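Local coordinates for nascent polypeptide-associated complex protein (Methanothermobacter marburgensis, PDB 1TR8), which probably contacts nascent polypeptide chains as they emerge from the ribosome, working as a homodimer that also binds ribosomal RNA, at residues K12-V17 with P34-M39; M62-D67 with A86-G91; E28-N33 with R54-E59. All blocks are in the same frame, centred on the assembly; numbering follows the deposited sequence.

Contact 1: K12-V17 with P34-M39; sequences KDLRGV and PKVNVM
Lys12 and Val38 form an antiparallel hydrogen-bonded pair. Lys12 N donates to Val38 O at 2.9 Å, and Val38 N returns the bond to Lys12 O; both donors lie in the carbonyl plane. Leu14 N reaches Val36 O at 2.9 Å, tilted 24° from the plane of the Val36 carbonyl. Beside this bond a water donates to Leu14 O and accepts from Val36 N, each at 2.7 Å.

The charged contact is on the face of Asp13 and Asn37. Lys35 bends its chain so that NZ meets Asp13 OD1 at 3.1 Å, coming from above the carboxylate plane in a salt bridge.

The apolar contacts lie on the face of Leu14 and Val36. These two run alongside each other, with Leu14 CD2 3.8 Å from Val36 CG1. Val36 CG1 stands anti to its own N (chi1 -179°), which leaves CG2 to meet Val17 CG2 at 4.0 Å. Val17 crosses Pro34 at about a right angle, with Val17 CG1 3.8 Å from Pro34 CG. Ile22 of the second subunit packs on Leu14 and Val17.

Strand 12-14 is an outer strand, within this chain, of an antiparallel three-stranded NAC-domain sheet with 35-41 in the middle.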
loop_
_atom_site.group_PDB
_atom_site.type_symbol
_atom_site.label_atom_id
_atom_site.label_comp_id
_atom_site.label_asym_id
_atom_site.label_seq_id
_atom_site.Cartn_x
_atom_site.Cartn_y
_atom_site.Cartn_z
ATOM N N LYS A 12 -22.033 12.584 0.313
ATOM C CA LYS A 12 -22.390 11.798 -0.850
ATOM C C LYS A 12 -22.100 10.326 -0.523
ATOM O O LYS A 12 -21.233 10.033 0.291
ATOM C CB LYS A 12 -21.525 12.289 -2.005
ATOM C CG LYS A 12 -21.827 11.664 -3.346
ATOM C CD LYS A 12 -22.829 12.484 -4.171
ATOM C CE LYS A 12 -22.929 11.965 -5.614
ATOM N NZ LYS A 12 -21.593 11.847 -6.269
ATOM N N ASP A 13 -22.842 9.398 -1.114
ATOM C CA ASP A 13 -22.555 7.971 -0.959
ATOM C C ASP A 13 -21.475 7.547 -1.944
ATOM O O ASP A 13 -21.380 8.095 -3.040
ATOM C CB ASP A 13 -23.797 7.115 -1.196
ATOM C CG ASP A 13 -24.828 7.261 -0.093
ATOM O OD1 ASP A 13 -24.457 7.183 1.103
ATOM O OD2 ASP A 13 -26.047 7.412 -0.330
ATOM N N LEU A 14 -20.629 6.615 -1.513
ATOM C CA LEU A 14 -19.558 6.067 -2.352
ATOM C C LEU A 14 -19.853 4.595 -2.523
ATOM O O LEU A 14 -19.897 3.850 -1.545
ATOM C CB LEU A 14 -18.187 6.275 -1.711
ATOM C CG LEU A 14 -16.965 5.977 -2.574
ATOM C CD1 LEU A 14 -16.897 6.984 -3.704
ATOM C CD2 LEU A 14 -15.651 5.999 -1.781
ATOM N N ARG A 15 -20.157 4.213 -3.761
ATOM C CA ARG A 15 -20.729 2.905 -4.067
ATOM C C ARG A 15 -19.672 1.928 -4.603
ATOM O O ARG A 15 -18.693 2.333 -5.227
ATOM C CB ARG A 15 -21.878 3.100 -5.074
ATOM C CG ARG A 15 -22.777 1.922 -5.217
ATOM C CD ARG A 15 -24.003 2.199 -6.064
ATOM N NE ARG A 15 -24.604 0.985 -6.607
ATOM C CZ ARG A 15 -24.366 0.499 -7.818
ATOM N NH1 ARG A 15 -23.493 1.096 -8.618
ATOM N NH2 ARG A 15 -25.004 -0.601 -8.231
ATOM N N GLY A 16 -19.846 0.644 -4.296
ATOM C CA GLY A 16 -18.974 -0.426 -4.814
ATOM C C GLY A 16 -17.632 -0.544 -4.119
ATOM O O GLY A 16 -16.646 -0.913 -4.743
ATOM N N VAL A 17 -17.577 -0.228 -2.831
ATOM C CA VAL A 17 -16.330 -0.334 -2.116
ATOM C C VAL A 17 -16.194 -1.767 -1.627
ATOM O O VAL A 17 -17.074 -2.282 -0.947
ATOM C CB VAL A 17 -16.203 0.668 -0.954
ATOM C CG1 VAL A 17 -14.889 0.418 -0.186
ATOM C CG2 VAL A 17 -16.236 2.108 -1.476
ATOM N N PRO A 34 -17.533 -2.356 3.347
ATOM C CA PRO A 34 -18.018 -1.287 4.187
ATOM C C PRO A 34 -19.034 -0.410 3.491
ATOM O O PRO A 34 -19.139 -0.419 2.259
ATOM C CB PRO A 34 -16.747 -0.484 4.449
ATOM C CG PRO A 34 -15.914 -0.727 3.275
ATOM C CD PRO A 34 -16.157 -2.119 2.885
ATOM N N LYS A 35 -19.777 0.343 4.290
ATOM C CA LYS A 35 -20.540 1.473 3.797
ATOM C C LYS A 35 -19.668 2.732 3.917
ATOM O O LYS A 35 -19.022 2.962 4.941
ATOM C CB LYS A 35 -21.830 1.620 4.601
ATOM C CG LYS A 35 -22.574 2.894 4.257
ATOM C CD LYS A 35 -24.088 2.707 4.219
ATOM C CE LYS A 35 -24.690 3.869 3.436
ATOM N NZ LYS A 35 -23.592 4.638 2.733
ATOM N N VAL A 36 -19.614 3.524 2.854
ATOM C CA VAL A 36 -18.719 4.667 2.808
ATOM C C VAL A 36 -19.418 5.928 2.298
ATOM O O VAL A 36 -20.088 5.912 1.270
ATOM C CB VAL A 36 -17.483 4.402 1.920
ATOM C CG1 VAL A 36 -16.565 5.612 1.918
ATOM C CG2 VAL A 36 -16.731 3.153 2.358
ATOM N N ASN A 37 -19.268 7.003 3.066
ATOM C CA ASN A 37 -19.716 8.338 2.709
ATOM C C ASN A 37 -18.517 9.266 2.536
ATOM O O ASN A 37 -17.483 9.087 3.176
ATOM C CB ASN A 37 -20.608 8.894 3.817
ATOM C CG ASN A 37 -21.978 8.258 3.817
ATOM O OD1 ASN A 37 -22.332 7.543 2.882
ATOM N ND2 ASN A 37 -22.752 8.498 4.870
ATOM N N VAL A 38 -18.672 10.272 1.689
ATOM C CA VAL A 38 -17.604 11.230 1.443
ATOM C C VAL A 38 -18.122 12.676 1.414
ATOM O O VAL A 38 -19.254 12.947 1.037
ATOM C CB VAL A 38 -16.843 10.882 0.140
ATOM C CG1 VAL A 38 -17.740 10.994 -1.051
ATOM C CG2 VAL A 38 -15.606 11.784 -0.042
HETATM N N MSE A 39 -17.267 13.595 1.839
HETATM C CA MSE A 39 -17.514 15.030 1.710
HETATM C C MSE A 39 -16.188 15.751 1.550
HETATM O O MSE A 39 -15.150 15.255 1.973
HETATM C CB MSE A 39 -18.258 15.591 2.920
HETATM C CG MSE A 39 -17.606 15.343 4.263
HETATM SE SE MSE A 39 -18.010 16.846 5.418
HETATM C CE MSE A 39 -16.402 17.789 5.033
HETATM O O HOH W 1 -21.123 2.993 0.651
#

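Contact 2: M62-D67 with A86-G91; sequences MEIPED and ALQETG
Ile64 crosses Leu87 obliquely and points its two branches at neighbouring residues of helix 80-89. The CG2 methyl comes within 3.6 Å of Leu87 CD1 and also lies near Leu87 CB. The other branch runs out to CD1, which meets Gln88 CG at 4.0 Å. The Ile64 and Gln88 side chains cross at about a right angle. With CG1 anti to the carbonyl carbon (chi1 -53°), CG2 is left on the side of Leu87 while CD1 serves Gln88. Only the aliphatic part of Gln88 is used here.

Met62, a selenomethionine, approaches the end of the same helix. Its selenium sits against backbone, 3.8 Å from Gln88 CA and 4.0 Å from Leu87 O. The chain then bends at its last torsion (chi3 53°), and this carries the CE methyl on to Gly91 CA at 3.8 Å. Gly91 has a positive phi and is the C-prime residue of a Schellman motif. Its N bonds to Gln88 O at 3.2 Å. The methyl of Met62 therefore rests on the turn that closes the helix.

Leu87 also packs on Ile69 and Val72 of helix 66-76 and on Ala97 of helix 94-100. It thus joins the incoming segment to the interior of the three-helix UBA domain. Glu40 of the third subunit packs on Met62 and accepts a hydrogen bond from Glu63 N.

Side-chain carbon and selenium meet apolar side chains and the backbone of the helix end, without a polar bond between the segments. What the helix end contributes to holding segment 62-64 is therefore probably fit and burial of apolar surface. Such a contact sets few strict directions, and it lies at the surface where the chain passes from strand 53-61 into helix 66-76.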
loop_
_atom_site.group_PDB
_atom_site.type_symbol
_atom_site.label_atom_id
_atom_site.label_comp_id
_atom_site.label_asym_id
_atom_site.label_seq_id
_atom_site.Cartn_x
_atom_site.Cartn_y
_atom_site.Cartn_z
HETATM N N MSE A 62 13.615 -9.470 9.259
HETATM C CA MSE A 62 15.068 -9.369 9.397
HETATM C C MSE A 62 15.745 -10.676 9.786
HETATM O O MSE A 62 15.094 -11.629 10.242
HETATM C CB MSE A 62 15.400 -8.337 10.463
HETATM C CG MSE A 62 14.659 -8.599 11.772
HETATM SE SE MSE A 62 15.169 -7.336 13.153
HETATM C CE MSE A 62 14.834 -5.660 12.184
ATOM N N GLU A 63 17.063 -10.693 9.610
ATOM C CA GLU A 63 17.898 -11.815 10.005
ATOM C C GLU A 63 18.396 -11.592 11.427
ATOM O O GLU A 63 19.012 -10.570 11.733
ATOM C CB GLU A 63 19.132 -11.935 9.104
ATOM C CG GLU A 63 18.935 -12.426 7.682
ATOM C CD GLU A 63 20.265 -12.423 6.924
ATOM O OE1 GLU A 63 21.335 -12.349 7.589
ATOM O OE2 GLU A 63 20.246 -12.459 5.673
ATOM N N ILE A 64 18.106 -12.542 12.299
ATOM C CA ILE A 64 18.543 -12.471 13.685
ATOM C C ILE A 64 19.613 -13.534 13.925
ATOM O O ILE A 64 19.355 -14.745 13.798
ATOM C CB ILE A 64 17.358 -12.735 14.604
ATOM C CG1 ILE A 64 16.199 -11.808 14.243
ATOM C CG2 ILE A 64 17.783 -12.542 16.047
ATOM C CD1 ILE A 64 14.888 -12.531 14.141
ATOM N N PRO A 65 20.811 -13.091 14.293
ATOM C CA PRO A 65 21.897 -14.025 14.574
ATOM C C PRO A 65 21.565 -15.007 15.700
ATOM O O PRO A 65 21.122 -14.598 16.762
ATOM C CB PRO A 65 23.069 -13.111 14.971
ATOM C CG PRO A 65 22.709 -11.718 14.452
ATOM C CD PRO A 65 21.222 -11.678 14.417
ATOM N N GLU A 66 21.768 -16.293 15.446
ATOM C CA GLU A 66 21.554 -17.349 16.431
ATOM C C GLU A 66 22.170 -17.017 17.779
ATOM O O GLU A 66 21.528 -17.150 18.827
ATOM C CB GLU A 66 22.156 -18.664 15.916
ATOM C CG GLU A 66 21.634 -19.919 16.601
ATOM C CD GLU A 66 20.311 -20.379 16.027
ATOM O OE1 GLU A 66 19.287 -19.752 16.323
ATOM O OE2 GLU A 66 20.283 -21.376 15.277
ATOM N N ASP A 67 23.433 -16.612 17.736
ATOM C CA ASP A 67 24.180 -16.306 18.946
ATOM C C ASP A 67 23.537 -15.166 19.730
ATOM O O ASP A 67 23.546 -15.180 20.952
ATOM C CB ASP A 67 25.647 -16.020 18.613
ATOM C CG ASP A 67 26.362 -17.238 18.074
ATOM O OD1 ASP A 67 25.766 -18.342 18.102
ATOM O OD2 ASP A 67 27.516 -17.197 17.591
ATOM N N ALA A 86 11.530 -10.062 20.768
ATOM C CA ALA A 86 12.226 -8.934 21.379
ATOM C C ALA A 86 13.269 -8.294 20.465
ATOM O O ALA A 86 13.363 -7.068 20.371
ATOM C CB ALA A 86 12.889 -9.368 22.669
ATOM N N LEU A 87 14.099 -9.125 19.849
ATOM C CA LEU A 87 15.197 -8.652 18.989
ATOM C C LEU A 87 14.664 -8.037 17.698
ATOM O O LEU A 87 15.228 -7.087 17.175
ATOM C CB LEU A 87 16.139 -9.814 18.669
ATOM C CG LEU A 87 17.262 -10.097 19.665
ATOM C CD1 LEU A 87 17.773 -11.535 19.515
ATOM C CD2 LEU A 87 18.409 -9.119 19.489
ATOM N N GLN A 88 13.596 -8.626 17.161
ATOM C CA GLN A 88 12.844 -8.039 16.055
ATOM C C GLN A 88 12.382 -6.640 16.472
ATOM O O GLN A 88 12.607 -5.684 15.749
ATOM C CB GLN A 88 11.597 -8.874 15.696
ATOM C CG GLN A 88 11.775 -10.193 14.913
ATOM C CD GLN A 88 10.416 -10.897 14.598
ATOM O OE1 GLN A 88 9.858 -10.756 13.493
ATOM N NE2 GLN A 88 9.883 -11.630 15.572
ATOM N N GLU A 89 11.736 -6.542 17.640
ATOM C CA GLU A 89 11.213 -5.267 18.169
ATOM C C GLU A 89 12.275 -4.173 18.295
ATOM O O GLU A 89 11.989 -3.013 18.046
ATOM C CB GLU A 89 10.550 -5.419 19.553
ATOM C CG GLU A 89 9.135 -5.981 19.562
ATOM C CD GLU A 89 8.071 -5.009 19.081
ATOM O OE1 GLU A 89 8.194 -3.778 19.309
ATOM O OE2 GLU A 89 7.079 -5.499 18.491
ATOM N N THR A 90 13.484 -4.513 18.719
ATOM C CA THR A 90 14.545 -3.504 18.879
ATOM C C THR A 90 15.505 -3.365 17.684
ATOM O O THR A 90 16.597 -2.815 17.821
ATOM C CB THR A 90 15.376 -3.839 20.112
ATOM O OG1 THR A 90 16.132 -5.044 19.892
ATOM C CG2 THR A 90 14.476 -4.154 21.287
ATOM N N GLY A 91 15.154 -3.937 16.540
ATOM C CA GLY A 91 16.060 -3.958 15.397
ATOM C C GLY A 91 17.412 -4.624 15.613
ATOM O O GLY A 91 18.436 -4.173 15.107
#

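Contact 3: E28-N33 with R54-E59; sequences EIIIKN and RERSLE
Strands 28-32 and 54-59 run antiparallel, with Glu28-Arg56 and Ile30-Arg54 as hydrogen-bonded pairs and Ile29-Glu55 as the non-hydrogen-bonded pair between them. The bond from Ile30 N to Arg54 O is short, 2.7 Å, and nearly straight at 171°.

The main side-chain contact joins Glu28, Ile30 and Arg56, which share one face of the sheet. Arg56 NH2 donates to Glu28 OE1 at 2.7 Å in a salt bridge. The acceptor lies in the guanidinium plane, but the carboxylate is turned 57° against that plane. Arg56 NE adds a weak bond to the same oxygen at 3.3 Å. The arginine leaves its strand with CG anti to the backbone N (chi1 -171°) and bends at chi3, bringing the guanidinium over Ile30. Ile30 CD1 lies 3.4 Å above the guanidinium plane of Arg56, over its centre, while Glu28 holds its edge. Leu58 CD1 packs against Glu28 CG at 3.7 Å.

With an alanine at Arg56, Glu28 would probably lose the arginine of its own chain and, the subunits being copies, that of the fourth subunit, and Ile30 CD1 would lose its cover.

At the other end Lys32 crosses Arg54 at about a right angle, with NZ 3.5 Å from Arg54 CD. Their like charges come close, with Lys32 NZ and Arg54 NH1 4.0 Å apart.

Glu28 OE2 makes a salt bridge to Arg56 of the fourth subunit, and strand 53-61 pairs with an antiparallel strand of that subunit. The buried carboxylate of Glu28 thus has an arginine from each of two chains. These are likely to stabilise its negative charge, so the ion pairing probably helps to join both the two strands and the two subunits.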
loop_
_atom_site.group_PDB
_atom_site.type_symbol
_atom_site.label_atom_id
_atom_site.label_comp_id
_atom_site.label_asym_id
_atom_site.label_seq_id
_atom_site.Cartn_x
_atom_site.Cartn_y
_atom_site.Cartn_z
ATOM N N GLU A 28 -2.497 -3.289 10.366
ATOM C CA GLU A 28 -3.481 -2.759 9.472
ATOM C C GLU A 28 -4.876 -3.211 9.921
ATOM O O GLU A 28 -5.055 -4.286 10.491
ATOM C CB GLU A 28 -3.156 -3.225 8.056
ATOM C CG GLU A 28 -1.684 -2.955 7.711
ATOM C CD GLU A 28 -1.296 -3.325 6.293
ATOM O OE1 GLU A 28 -1.945 -4.233 5.728
ATOM O OE2 GLU A 28 -0.310 -2.736 5.770
ATOM N N ILE A 29 -5.858 -2.352 9.687
ATOM C CA ILE A 29 -7.229 -2.621 10.035
ATOM C C ILE A 29 -7.942 -2.772 8.704
ATOM O O ILE A 29 -7.829 -1.911 7.855
ATOM C CB ILE A 29 -7.842 -1.460 10.863
ATOM C CG1 ILE A 29 -7.046 -1.251 12.151
ATOM C CG2 ILE A 29 -9.312 -1.764 11.188
ATOM C CD1 ILE A 29 -7.463 -0.046 12.953
ATOM N N ILE A 30 -8.646 -3.883 8.523
ATOM C CA ILE A 30 -9.306 -4.169 7.266
ATOM C C ILE A 30 -10.812 -4.249 7.504
ATOM O O ILE A 30 -11.266 -4.986 8.394
ATOM C CB ILE A 30 -8.784 -5.527 6.691
ATOM C CG1 ILE A 30 -7.281 -5.456 6.412
ATOM C CG2 ILE A 30 -9.517 -5.926 5.419
ATOM C CD1 ILE A 30 -6.493 -6.198 7.433
ATOM N N ILE A 31 -11.566 -3.467 6.730
ATOM C CA ILE A 31 -13.022 -3.530 6.736
ATOM C C ILE A 31 -13.547 -4.013 5.396
ATOM O O ILE A 31 -13.415 -3.323 4.380
ATOM C CB ILE A 31 -13.617 -2.150 7.052
ATOM C CG1 ILE A 31 -12.926 -1.569 8.283
ATOM C CG2 ILE A 31 -15.114 -2.289 7.303
ATOM C CD1 ILE A 31 -13.428 -0.210 8.683
ATOM N N LYS A 32 -14.233 -5.146 5.407
ATOM C CA LYS A 32 -14.778 -5.728 4.182
ATOM C C LYS A 32 -16.182 -5.220 3.850
ATOM O O LYS A 32 -17.014 -5.039 4.720
ATOM C CB LYS A 32 -14.773 -7.256 4.260
ATOM C CG LYS A 32 -13.388 -7.846 4.006
ATOM C CD LYS A 32 -13.009 -8.941 5.001
ATOM C CE LYS A 32 -11.517 -8.866 5.361
ATOM N NZ LYS A 32 -11.042 -9.953 6.295
ATOM N N ASN A 33 -16.399 -4.904 2.579
ATOM C CA ASN A 33 -17.681 -4.423 2.110
ATOM C C ASN A 33 -18.287 -3.408 3.075
ATOM O O ASN A 33 -19.408 -3.561 3.562
ATOM C CB ASN A 33 -18.624 -5.608 1.874
ATOM C CG ASN A 33 -18.158 -6.492 0.722
ATOM O OD1 ASN A 33 -17.939 -7.699 0.890
ATOM N ND2 ASN A 33 -17.984 -5.885 -0.452
ATOM N N ARG A 54 -11.429 -5.992 11.059
ATOM C CA ARG A 54 -10.467 -7.021 11.442
ATOM C C ARG A 54 -9.036 -6.468 11.417
ATOM O O ARG A 54 -8.738 -5.488 10.718
ATOM C CB ARG A 54 -10.552 -8.211 10.484
ATOM C CG ARG A 54 -11.822 -9.008 10.585
ATOM C CD ARG A 54 -11.788 -10.263 9.693
ATOM N NE ARG A 54 -12.904 -11.154 9.965
ATOM C CZ ARG A 54 -14.101 -11.009 9.422
ATOM N NH1 ARG A 54 -14.330 -10.021 8.564
ATOM N NH2 ARG A 54 -15.071 -11.861 9.713
ATOM N N GLU A 55 -8.177 -7.087 12.222
ATOM C CA GLU A 55 -6.799 -6.658 12.393
ATOM C C GLU A 55 -5.826 -7.654 11.817
ATOM O O GLU A 55 -5.997 -8.855 11.977
ATOM C CB GLU A 55 -6.442 -6.516 13.856
ATOM C CG GLU A 55 -7.225 -5.424 14.531
ATOM C CD GLU A 55 -6.674 -5.120 15.896
ATOM O OE1 GLU A 55 -6.223 -6.080 16.570
ATOM O OE2 GLU A 55 -6.646 -3.915 16.222
ATOM N N ARG A 56 -4.747 -7.101 11.277
ATOM C CA ARG A 56 -3.654 -7.838 10.639
ATOM C C ARG A 56 -2.357 -7.217 11.119
ATOM O O ARG A 56 -2.121 -6.048 10.855
ATOM C CB ARG A 56 -3.770 -7.596 9.145
ATOM C CG ARG A 56 -2.885 -8.421 8.309
ATOM C CD ARG A 56 -3.412 -8.492 6.892
ATOM N NE ARG A 56 -3.348 -7.206 6.234
ATOM C CZ ARG A 56 -3.941 -6.940 5.086
ATOM N NH1 ARG A 56 -4.711 -7.860 4.518
ATOM N NH2 ARG A 56 -3.793 -5.747 4.530
ATOM N N SER A 57 -1.539 -7.953 11.850
ATOM C CA SER A 57 -0.334 -7.370 12.434
ATOM C C SER A 57 0.855 -7.419 11.459
ATOM O O SER A 57 0.834 -8.176 10.488
ATOM C CB SER A 57 0.006 -8.054 13.752
ATOM O OG SER A 57 0.592 -9.313 13.511
ATOM N N LEU A 58 1.782 -6.481 11.626
ATOM C CA LEU A 58 2.975 -6.396 10.782
ATOM C C LEU A 58 4.238 -6.527 11.629
ATOM O O LEU A 58 4.361 -5.888 12.657
ATOM C CB LEU A 58 3.012 -5.067 10.022
ATOM C CG LEU A 58 2.529 -5.143 8.569
ATOM C CD1 LEU A 58 1.047 -5.310 8.489
ATOM C CD2 LEU A 58 2.975 -3.924 7.777
ATOM N N GLU A 59 5.182 -7.347 11.197
ATOM C CA GLU A 59 6.344 -7.683 12.029
ATOM C C GLU A 59 7.639 -7.278 11.341
ATOM O O GLU A 59 7.701 -7.282 10.124
ATOM C CB GLU A 59 6.342 -9.191 12.312
ATOM C CG GLU A 59 5.769 -9.532 13.677
ATOM C CD GLU A 59 4.623 -10.527 13.615
ATOM O OE1 GLU A 59 4.862 -11.659 13.122
ATOM O OE2 GLU A 59 3.499 -10.162 14.063
#

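Contacts 1 and 3 are both partly buried antiparallel strand pairings of the NAC domain, but they lie in different three-stranded sheets. Strands 27-32 and 35-41 follow each other in the chain, and the two contacts touch between Val17 and Asn33. Contact 1 has a salt bridge between exposed residues and a bridging water. Contact 3 is nearer the centre of the chain and has its main ion pair, with a buried glutamate, at a subunit interface. Contact 2 differs from both: it is a surface contact in the UBA domain, apolar and without strands. Its centre lies about 42 Å from that of contact 1. Strand 53-61 leads from contact 3 toward it, and the two touch where Gln88 packs on Glu59.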